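A151R (African swine fever virus Georgia 2007/1, PDB 7CMA) binds zinc and is a non-structural viral protein of undetermined biochemical role, possibly an oxygenase. Local coordinates at residues 89-94 against 131-136; 48-53 against 70-75. One frame throughout, in Å; residues are numbered along the deposited sequence.

In the fold
Contact 2 joins strand 49-55 to the start of helix 72-84. Contact 1 joins strand 90-94 to the loop that follows strand 125-127. Both strands belong to one antiparallel five-stranded sheet, where 90-94 is an outermost strand and 49-55 lies next to the other edge. Helix 72-84 is followed in the chain by strand 90-94 after a short connection, so the two contacts follow one another along the chain. Their centres are 22 Å apart, and their nearest atoms are about 9 Å apart. Contact 1 is the one that faces the zinc-binding part: the side chain of Phe132 is about 11 Å from the zinc ion held by His109, Cys116, Cys139 and Cys142.

Contact 1 (89-94 against 131-136); sequences NNKIWS and IFNDRS
Trp93 and Phe132 make the aromatic half of this contact. The six-membered ring of Trp93 and the ring of Phe132 have centroids 5.3 Å apart, and their planes are inclined at 46°. The rings meet obliquely. The benzo corner of the indole does the touching: Trp93 CZ3 comes to 3.5 Å from Phe132 CD2, and Trp93 CH2 lies 3.7 Å from Phe132 CD2 as well. With chi1 at 176° the indole swings away from the Trp93 backbone N and out toward the 131-136 loop. Its pyrrole N-H is used on a different partner, the carbonyl O of Glu96. Phe132 is also stacked with Trp138.

The polar half lies at Lys91 and Asn133. The lysine chain is extended beyond CG, and it crosses the asparagine side chain at about a right angle. Its amino group ends beside the Asn133 amide, and Lys91 NZ is 3.5 Å from the backbone Asn133 O.

Within the loop, Asp134 forms an Asx turn. Asp134 OD1 accepts from Ser136 N at 3.2 Å and from Ser136 OG at 2.8 Å. Both donors come from the same face of the carboxylate, above its plane. This double grip ties the two residues together where the chain turns.

The contact packs strand 90-94, the outermost strand counted on this side of the five-stranded sheet, against a loop of the zinc-binding part. Asn150 and Met152, from near the C-terminus, make backbone hydrogen bonds with Ile92. Strand 30-35 pairs with 90-94 and places Leu32 and Leu34 against Trp93. Strand 99-104 supplies Thr99 to both aromatic residues and Ile101 to Phe132. Helix 72-84 packs against Ile92.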
loop_
_atom_site.group_PDB
_atom_site.type_symbol
_atom_site.label_atom_id
_atom_site.label_comp_id
_atom_site.label_asym_id
_atom_site.label_seq_id
_atom_site.Cartn_x
_atom_site.Cartn_y
_atom_site.Cartn_z
ATOM N N ASN A 89 -7.417 -20.180 -4.740
ATOM C CA ASN A 89 -7.362 -21.637 -4.438
ATOM C C ASN A 89 -5.908 -22.103 -4.362
ATOM O O ASN A 89 -5.680 -23.171 -3.792
ATOM C CB ASN A 89 -8.160 -22.454 -5.453
ATOM C CG ASN A 89 -9.611 -22.032 -5.515
ATOM O OD1 ASN A 89 -10.241 -21.825 -4.484
ATOM N ND2 ASN A 89 -10.113 -21.797 -6.715
ATOM N N ASN A 90 -4.973 -21.344 -4.937
ATOM C CA ASN A 90 -3.545 -21.749 -5.067
ATOM C C ASN A 90 -2.720 -21.038 -3.992
ATOM O O ASN A 90 -2.530 -19.799 -4.086
ATOM C CB ASN A 90 -2.997 -21.480 -6.469
ATOM C CG ASN A 90 -3.529 -22.449 -7.506
ATOM O OD1 ASN A 90 -4.236 -23.405 -7.170
ATOM N ND2 ASN A 90 -3.094 -22.283 -8.745
ATOM N N LYS A 91 -2.277 -21.791 -2.989
ATOM C CA LYS A 91 -1.455 -21.264 -1.871
ATOM C C LYS A 91 -0.199 -22.111 -1.744
ATOM O O LYS A 91 -0.205 -23.248 -2.234
ATOM C CB LYS A 91 -2.263 -21.266 -0.573
ATOM C CG LYS A 91 -3.450 -20.323 -0.557
ATOM C CD LYS A 91 -4.078 -20.184 0.809
ATOM C CE LYS A 91 -5.408 -19.465 0.779
ATOM N NZ LYS A 91 -5.962 -19.299 2.142
ATOM N N ILE A 92 0.823 -21.590 -1.064
ATOM C CA ILE A 92 2.109 -22.312 -0.904
ATOM C C ILE A 92 2.457 -22.383 0.583
ATOM O O ILE A 92 2.103 -21.448 1.334
ATOM C CB ILE A 92 3.220 -21.651 -1.741
ATOM C CG1 ILE A 92 3.480 -20.205 -1.313
ATOM C CG2 ILE A 92 2.896 -21.752 -3.225
ATOM C CD1 ILE A 92 4.868 -19.716 -1.649
ATOM N N TRP A 93 3.066 -23.493 0.992
ATOM C CA TRP A 93 3.656 -23.652 2.344
ATOM C C TRP A 93 5.183 -23.677 2.224
ATOM O O TRP A 93 5.694 -24.535 1.501
ATOM C CB TRP A 93 3.117 -24.924 3.006
ATOM C CG TRP A 93 3.742 -25.217 4.332
ATOM C CD1 TRP A 93 4.914 -25.878 4.555
ATOM C CD2 TRP A 93 3.276 -24.779 5.622
ATOM N NE1 TRP A 93 5.202 -25.891 5.893
ATOM C CE2 TRP A 93 4.246 -25.178 6.566
ATOM C CE3 TRP A 93 2.178 -24.030 6.063
ATOM C CZ2 TRP A 93 4.101 -24.930 7.931
ATOM C CZ3 TRP A 93 2.035 -23.786 7.410
ATOM C CH2 TRP A 93 2.987 -24.229 8.329
ATOM N N SER A 94 5.879 -22.822 2.971
ATOM C CA SER A 94 7.365 -22.821 2.963
ATOM C C SER A 94 7.901 -23.447 4.254
ATOM O O SER A 94 7.523 -22.974 5.344
ATOM C CB SER A 94 7.915 -21.441 2.758
ATOM O OG SER A 94 9.333 -21.481 2.676
ATOM N N ILE A 131 -4.100 -26.616 8.645
ATOM C CA ILE A 131 -4.882 -25.852 9.664
ATOM C C ILE A 131 -4.569 -24.351 9.540
ATOM O O ILE A 131 -5.353 -23.546 10.057
ATOM C CB ILE A 131 -4.605 -26.386 11.084
ATOM C CG1 ILE A 131 -5.534 -25.740 12.115
ATOM C CG2 ILE A 131 -3.136 -26.220 11.451
ATOM C CD1 ILE A 131 -5.325 -26.228 13.536
ATOM N N PHE A 132 -3.478 -23.992 8.859
ATOM C CA PHE A 132 -3.040 -22.577 8.726
ATOM C C PHE A 132 -3.793 -21.895 7.576
ATOM O O PHE A 132 -3.727 -20.661 7.474
ATOM C CB PHE A 132 -1.525 -22.504 8.536
ATOM C CG PHE A 132 -0.737 -22.808 9.780
ATOM C CD1 PHE A 132 -0.592 -21.852 10.773
ATOM C CD2 PHE A 132 -0.297 -24.098 10.036
ATOM C CE1 PHE A 132 0.106 -22.146 11.934
ATOM C CE2 PHE A 132 0.374 -24.398 11.210
ATOM C CZ PHE A 132 0.570 -23.421 12.158
ATOM N N ASN A 133 -4.589 -22.662 6.824
ATOM C CA ASN A 133 -5.401 -22.155 5.686
ATOM C C ASN A 133 -6.363 -21.066 6.187
ATOM O O ASN A 133 -6.542 -20.083 5.472
ATOM C CB ASN A 133 -6.145 -23.294 4.990
ATOM C CG ASN A 133 -6.857 -22.857 3.732
ATOM O OD1 ASN A 133 -8.053 -23.100 3.578
ATOM N ND2 ASN A 133 -6.124 -22.245 2.816
ATOM N N ASP A 134 -6.997 -21.272 7.347
ATOM C CA ASP A 134 -7.923 -20.284 7.964
ATOM C C ASP A 134 -7.172 -19.496 9.050
ATOM O O ASP A 134 -6.940 -20.057 10.132
ATOM C CB ASP A 134 -9.171 -20.972 8.529
ATOM C CG ASP A 134 -10.165 -20.021 9.179
ATOM O OD1 ASP A 134 -10.017 -18.810 9.000
ATOM O OD2 ASP A 134 -11.124 -20.511 9.795
ATOM N N ARG A 135 -6.875 -18.219 8.791
ATOM C CA ARG A 135 -6.007 -17.374 9.653
ATOM C C ARG A 135 -6.798 -16.912 10.882
ATOM O O ARG A 135 -6.161 -16.554 11.889
ATOM C CB ARG A 135 -5.465 -16.190 8.851
ATOM C CG ARG A 135 -4.537 -16.604 7.717
ATOM C CD ARG A 135 -3.971 -15.416 6.975
ATOM N NE ARG A 135 -2.884 -15.800 6.090
ATOM C CZ ARG A 135 -2.150 -14.936 5.398
ATOM N NH1 ARG A 135 -2.407 -13.644 5.488
ATOM N NH2 ARG A 135 -1.179 -15.365 4.613
ATOM N N SER A 136 -8.130 -16.988 10.814
ATOM C CA SER A 136 -9.038 -16.501 11.885
ATOM C C SER A 136 -8.849 -17.206 13.227
ATOM O O SER A 136 -9.178 -16.595 14.241
ATOM C CB SER A 136 -10.464 -16.648 11.432
ATOM O OG SER A 136 -10.907 -17.984 11.565
#

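Contact 2 (48-53 against 70-75); sequences NTYKYF and ATSKNI
Tyr50 meets Ser72 and Ile75 where a helix N-terminus packs on a strand of the antiparallel five-stranded sheet. Tyr50 is the one residue of 48-53 that reaches the other segment. Its CG is anti to the carbonyl carbon (chi1 -76°), and from there the ring extends toward the first turn of helix 72-84.

Ala70 comes first, before the helix. Ala70 CA and Tyr50 CA, 7.3 Å apart, are the nearest CA pair of the two segments. The Ala70 carbonyl O stands obliquely to the tyrosine ring, with Ala70 O 4.0 Å from Tyr50 CD2.

Thr71 is the N-cap. It points away from the strand at its CB, and its hydroxyl caps the helix: Thr71 OG1 accepts from Asn74 N at 3.1 Å. The N-H...O angle of 153° is fairly straight. The Thr71 carbonyl then takes the N-H of Ile75, beginning the regular helical bonding.

Ser72 brings the polar end of the contact. Its hydroxyl lies at the edge of the tyrosine ring, near the ring plane. Ser72 OG is hydrogen-bonded to the carboxylate of Glu26, which joins helix 72-84 to helix 3-28. A link onward to the strand, through a bond with Tyr50 OH, is probable. Leu25 O, on helix 3-28, is a weaker rival for the same tyrosine proton.

Ile75 closes the contact one turn on. Leu25 and Leu67 also pack on its side chain, while Tyr45 meets the Tyr50 ring edge-to-face. The tyrosine thus has apolar neighbours at its base and polar ones at its tip. At the base, the terminal methyl Ile75 CD1 is 3.6 Å from Tyr50 CB; at the tip, Tyr50 OH is 2.8 Å from Ser72 OG.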
loop_
_atom_site.group_PDB
_atom_site.type_symbol
_atom_site.label_atom_id
_atom_site.label_comp_id
_atom_site.label_asym_id
_atom_site.label_seq_id
_atom_site.Cartn_x
_atom_site.Cartn_y
_atom_site.Cartn_z
ATOM N N ASN A 48 22.330 -30.772 -5.218
ATOM C CA ASN A 48 22.845 -29.490 -5.768
ATOM C C ASN A 48 21.816 -28.895 -6.739
ATOM O O ASN A 48 22.142 -27.877 -7.383
ATOM C CB ASN A 48 24.213 -29.671 -6.436
ATOM C CG ASN A 48 24.329 -30.970 -7.203
ATOM O OD1 ASN A 48 23.528 -31.243 -8.095
ATOM N ND2 ASN A 48 25.335 -31.766 -6.878
ATOM N N THR A 49 20.596 -29.450 -6.773
ATOM C CA THR A 49 19.507 -28.978 -7.675
ATOM C C THR A 49 18.161 -28.994 -6.943
ATOM O O THR A 49 17.983 -29.823 -6.024
ATOM C CB THR A 49 19.417 -29.820 -8.955
ATOM O OG1 THR A 49 19.004 -31.140 -8.599
ATOM C CG2 THR A 49 20.724 -29.876 -9.718
ATOM N N TYR A 50 17.203 -28.229 -7.464
ATOM C CA TYR A 50 15.778 -28.283 -7.065
ATOM C C TYR A 50 15.101 -29.434 -7.806
ATOM O O TYR A 50 15.443 -29.678 -8.980
ATOM C CB TYR A 50 15.091 -26.949 -7.354
ATOM C CG TYR A 50 15.419 -25.845 -6.380
ATOM C CD1 TYR A 50 14.757 -25.746 -5.169
ATOM C CD2 TYR A 50 16.376 -24.889 -6.674
ATOM C CE1 TYR A 50 15.041 -24.732 -4.271
ATOM C CE2 TYR A 50 16.666 -23.862 -5.791
ATOM C CZ TYR A 50 15.981 -23.771 -4.594
ATOM O OH TYR A 50 16.234 -22.745 -3.731
ATOM N N LYS A 51 14.259 -30.185 -7.093
ATOM C CA LYS A 51 13.428 -31.281 -7.655
ATOM C C LYS A 51 11.951 -30.905 -7.526
ATOM O O LYS A 51 11.560 -30.387 -6.456
ATOM C CB LYS A 51 13.728 -32.599 -6.934
ATOM C CG LYS A 51 14.863 -33.412 -7.537
ATOM C CD LYS A 51 16.230 -33.022 -7.027
ATOM C CE LYS A 51 17.286 -34.066 -7.324
ATOM N NZ LYS A 51 18.653 -33.512 -7.181
ATOM N N TYR A 52 11.186 -31.121 -8.597
ATOM C CA TYR A 52 9.733 -30.816 -8.676
ATOM C C TYR A 52 8.946 -32.128 -8.631
ATOM O O TYR A 52 8.972 -32.872 -9.632
ATOM C CB TYR A 52 9.429 -30.013 -9.944
ATOM C CG TYR A 52 7.970 -29.707 -10.172
ATOM C CD1 TYR A 52 7.215 -29.066 -9.202
ATOM C CD2 TYR A 52 7.364 -29.978 -11.389
ATOM C CE1 TYR A 52 5.881 -28.753 -9.415
ATOM C CE2 TYR A 52 6.031 -29.672 -11.617
ATOM C CZ TYR A 52 5.287 -29.057 -10.626
ATOM O OH TYR A 52 3.981 -28.728 -10.846
ATOM N N PHE A 53 8.425 -32.466 -7.444
ATOM C CA PHE A 53 7.551 -33.643 -7.188
ATOM C C PHE A 53 6.091 -33.245 -7.416
ATOM O O PHE A 53 5.620 -32.286 -6.773
ATOM C CB PHE A 53 7.736 -34.160 -5.759
ATOM C CG PHE A 53 9.167 -34.356 -5.329
ATOM C CD1 PHE A 53 9.859 -35.511 -5.667
ATOM C CD2 PHE A 53 9.799 -33.422 -4.525
ATOM C CE1 PHE A 53 11.169 -35.698 -5.249
ATOM C CE2 PHE A 53 11.117 -33.602 -4.128
ATOM C CZ PHE A 53 11.805 -34.730 -4.508
ATOM N N ALA A 70 17.851 -24.564 -13.057
ATOM C CA ALA A 70 16.785 -23.647 -12.593
ATOM C C ALA A 70 17.237 -22.949 -11.309
ATOM O O ALA A 70 17.549 -23.649 -10.325
ATOM C CB ALA A 70 15.500 -24.402 -12.387
ATOM N N THR A 71 17.242 -21.617 -11.328
ATOM C CA THR A 71 17.608 -20.749 -10.179
ATOM C C THR A 71 16.396 -20.593 -9.257
ATOM O O THR A 71 15.267 -20.601 -9.779
ATOM C CB THR A 71 18.091 -19.385 -10.681
ATOM O OG1 THR A 71 16.988 -18.767 -11.344
ATOM C CG2 THR A 71 19.269 -19.490 -11.625
ATOM N N SER A 72 16.641 -20.230 -7.995
ATOM C CA SER A 72 15.600 -19.889 -6.993
ATOM C C SER A 72 14.688 -18.778 -7.529
ATOM O O SER A 72 13.474 -18.840 -7.273
ATOM C CB SER A 72 16.223 -19.498 -5.686
ATOM O OG SER A 72 17.067 -20.531 -5.207
ATOM N N LYS A 73 15.255 -17.771 -8.201
ATOM C CA LYS A 73 14.487 -16.605 -8.717
ATOM C C LYS A 73 13.559 -17.073 -9.842
ATOM O O LYS A 73 12.390 -16.630 -9.870
ATOM C CB LYS A 73 15.423 -15.498 -9.208
ATOM C CG LYS A 73 14.749 -14.154 -9.459
ATOM C CD LYS A 73 13.921 -13.656 -8.286
ATOM C CE LYS A 73 14.277 -12.246 -7.861
ATOM N NZ LYS A 73 13.134 -11.570 -7.203
ATOM N N ASN A 74 14.052 -17.947 -10.723
ATOM C CA ASN A 74 13.258 -18.452 -11.870
ATOM C C ASN A 74 12.149 -19.362 -11.340
ATOM O O ASN A 74 11.054 -19.344 -11.922
ATOM C CB ASN A 74 14.125 -19.156 -12.919
ATOM C CG ASN A 74 14.673 -18.201 -13.960
ATOM O OD1 ASN A 74 14.042 -17.195 -14.283
ATOM N ND2 ASN A 74 15.871 -18.476 -14.451
ATOM N N ILE A 75 12.423 -20.136 -10.285
ATOM C CA ILE A 75 11.395 -21.023 -9.662
ATOM C C ILE A 75 10.339 -20.146 -8.984
ATOM O O ILE A 75 9.140 -20.380 -9.227
ATOM C CB ILE A 75 12.029 -22.021 -8.675
ATOM C CG1 ILE A 75 13.203 -22.773 -9.309
ATOM C CG2 ILE A 75 10.969 -22.964 -8.121
ATOM C CD1 ILE A 75 13.311 -24.219 -8.901
#